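Long-range contact in cyclodipeptide synthase, BtCDPS (Bacillus thermoamylovorans, PDB 6ZTU), which probably links two amino acids into a cyclic dipeptide, using aminoacyl-tRNAs as activated donors: residues Gln47-Ser52 / Glu99-Asn104. Residues are numbered along the deposited sequence; the frame is centred on the assembly and turned at random.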
loop_
_atom_site.group_PDB
_atom_site.type_symbol
_atom_site.label_atom_id
_atom_site.label_comp_id
_atom_site.label_asym_id
_atom_site.label_seq_id
_atom_site.Cartn_x
_atom_site.Cartn_y
_atom_site.Cartn_z
ATOM N N GLN A 47 14.627 7.954 -2.626
ATOM C CA GLN A 47 14.500 8.725 -1.396
ATOM C C GLN A 47 13.829 7.901 -0.307
ATOM O O GLN A 47 14.279 7.895 0.841
ATOM C CB GLN A 47 13.710 10.002 -1.664
ATOM C CG GLN A 47 14.460 11.042 -2.468
ATOM C CD GLN A 47 13.823 12.406 -2.319
ATOM O OE1 GLN A 47 12.616 12.551 -2.483
ATOM N NE2 GLN A 47 14.628 13.411 -1.992
ATOM N N LEU A 48 12.749 7.191 -0.655
ATOM C CA LEU A 48 12.054 6.361 0.328
ATOM C C LEU A 48 12.997 5.335 0.940
ATOM O O LEU A 48 13.036 5.155 2.163
ATOM C CB LEU A 48 10.866 5.646 -0.315
ATOM C CG LEU A 48 9.651 6.449 -0.772
ATOM C CD1 LEU A 48 8.700 5.520 -1.505
ATOM C CD2 LEU A 48 8.967 7.081 0.436
ATOM N N ILE A 49 13.772 4.665 0.097
ATOM C CA ILE A 49 14.610 3.568 0.557
ATOM C C ILE A 49 15.856 4.094 1.259
ATOM O O ILE A 49 16.291 3.531 2.264
ATOM C CB ILE A 49 14.943 2.645 -0.629
ATOM C CG1 ILE A 49 13.679 1.889 -1.067
ATOM C CG2 ILE A 49 16.039 1.661 -0.264
ATOM C CD1 ILE A 49 13.795 1.216 -2.414
ATOM N N ASP A 50 16.434 5.193 0.765
ATOM C CA ASP A 50 17.572 5.801 1.459
ATOM C C ASP A 50 17.196 6.220 2.873
ATOM O O ASP A 50 17.907 5.912 3.834
ATOM C CB ASP A 50 18.091 7.009 0.679
ATOM C CG ASP A 50 18.764 6.620 -0.617
ATOM O OD1 ASP A 50 19.171 5.448 -0.747
ATOM O OD2 ASP A 50 18.891 7.491 -1.503
ATOM N N TRP A 51 16.079 6.938 3.016
ATOM C CA TRP A 51 15.605 7.333 4.336
ATOM C C TRP A 51 15.276 6.118 5.193
ATOM O O TRP A 51 15.624 6.077 6.376
ATOM C CB TRP A 51 14.382 8.250 4.196
ATOM C CG TRP A 51 13.735 8.642 5.496
ATOM C CD1 TRP A 51 14.120 9.652 6.338
ATOM C CD2 TRP A 51 12.582 8.043 6.089
ATOM N NE1 TRP A 51 13.277 9.705 7.422
ATOM C CE2 TRP A 51 12.322 8.731 7.293
ATOM C CE3 TRP A 51 11.735 6.990 5.713
ATOM C CZ2 TRP A 51 11.253 8.397 8.132
ATOM C CZ3 TRP A 51 10.676 6.658 6.545
ATOM C CH2 TRP A 51 10.441 7.359 7.741
ATOM N N SER A 52 14.590 5.123 4.619
ATOM C CA SER A 52 14.222 3.947 5.400
ATOM C C SER A 52 15.456 3.203 5.877
ATOM O O SER A 52 15.499 2.723 7.014
ATOM C CB SER A 52 13.350 3.010 4.568
ATOM O OG SER A 52 12.069 3.574 4.361
ATOM N N GLU A 99 17.800 -1.341 -7.075
ATOM C CA GLU A 99 18.927 -0.407 -7.122
ATOM C C GLU A 99 19.202 0.215 -5.763
ATOM O O GLU A 99 20.321 0.150 -5.244
ATOM C CB GLU A 99 18.650 0.718 -8.119
ATOM C CG GLU A 99 18.772 0.376 -9.571
ATOM C CD GLU A 99 18.377 1.554 -10.444
ATOM O OE1 GLU A 99 18.117 2.648 -9.879
ATOM O OE2 GLU A 99 18.318 1.385 -11.683
ATOM N N ALA A 100 18.178 0.847 -5.180
ATOM C CA ALA A 100 18.373 1.619 -3.962
ATOM C C ALA A 100 18.660 0.716 -2.771
ATOM O O ALA A 100 19.469 1.059 -1.900
ATOM C CB ALA A 100 17.142 2.492 -3.706
ATOM N N LEU A 101 18.000 -0.440 -2.703
ATOM C CA LEU A 101 18.309 -1.382 -1.636
ATOM C C LEU A 101 19.758 -1.843 -1.736
ATOM O O LEU A 101 20.502 -1.812 -0.747
ATOM C CB LEU A 101 17.348 -2.566 -1.694
ATOM C CG LEU A 101 15.929 -2.232 -1.214
ATOM C CD1 LEU A 101 14.956 -3.341 -1.616
ATOM C CD2 LEU A 101 15.902 -1.992 0.291
ATOM N N ARG A 102 20.183 -2.234 -2.939
ATOM C CA ARG A 102 21.563 -2.669 -3.132
ATOM C C ARG A 102 22.542 -1.552 -2.787
ATOM O O ARG A 102 23.546 -1.787 -2.106
ATOM C CB ARG A 102 21.760 -3.142 -4.573
ATOM C CG ARG A 102 23.200 -3.490 -4.916
ATOM C CD ARG A 102 23.276 -4.362 -6.162
ATOM N NE ARG A 102 22.287 -3.988 -7.171
ATOM C CZ ARG A 102 22.439 -2.994 -8.045
ATOM N NH1 ARG A 102 23.545 -2.261 -8.038
ATOM N NH2 ARG A 102 21.481 -2.728 -8.927
ATOM N N LYS A 103 22.244 -0.325 -3.219
ATOM C CA LYS A 103 23.081 0.823 -2.885
ATOM C C LYS A 103 23.279 0.961 -1.380
ATOM O O LYS A 103 24.358 1.358 -0.922
ATOM C CB LYS A 103 22.455 2.094 -3.463
ATOM C CG LYS A 103 23.226 3.370 -3.195
ATOM C CD LYS A 103 22.496 4.569 -3.787
ATOM C CE LYS A 103 21.286 4.954 -2.945
ATOM N NZ LYS A 103 20.465 6.032 -3.583
ATOM N N ASN A 104 22.255 0.636 -0.591
ATOM C CA ASN A 104 22.323 0.748 0.859
ATOM C C ASN A 104 22.818 -0.519 1.540
ATOM O O ASN A 104 22.755 -0.602 2.770
ATOM C CB ASN A 104 20.943 1.104 1.425
ATOM C CG ASN A 104 20.577 2.546 1.193
ATOM O OD1 ASN A 104 20.872 3.401 2.026
ATOM N ND2 ASN A 104 19.900 2.826 0.079
#
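Ile49 meets Ala100 and Leu101 where two helices of the Rossmann-like (HUP-type) cyclodipeptide synthase fold pack side by side, 47-52 running nearly parallel to 99-103 (27°) with their axes 9.0 Å apart. CG2 of Ile49, anti to the backbone N, is directed into the interface and lies 3.7 Å from both CB of Ala100 and CD2 of Leu101. CD1 of Ile49 also touches the alanine methyl, and the same side chain rests on Leu31 of strand 28-32, so this apolar patch continues into the sheet. At the next residue, the Asp50 carboxylate meets two donors, mainly through a different oxygen for each. OD2 of Asp50 offers its syn lone pair to NZ of Lys103 at 3.0 Å, a salt bridge reached through a bend at chi3 (75°) of the lysine, whose NZ also bonds His46. With an alanine here, the Lys103 ammonium would probably lose its carboxylate mate and the Asn104 amide would be held by Ala100 O with one bond fewer. That amide, just past the end of helix 79-103, is gripped twice: ND2 of Asn104 bonds O of Ala100 at 2.7 Å and, almost straight (170°), OD1 of Asp50 at 2.8 Å, both acceptors lying close to the amide plane.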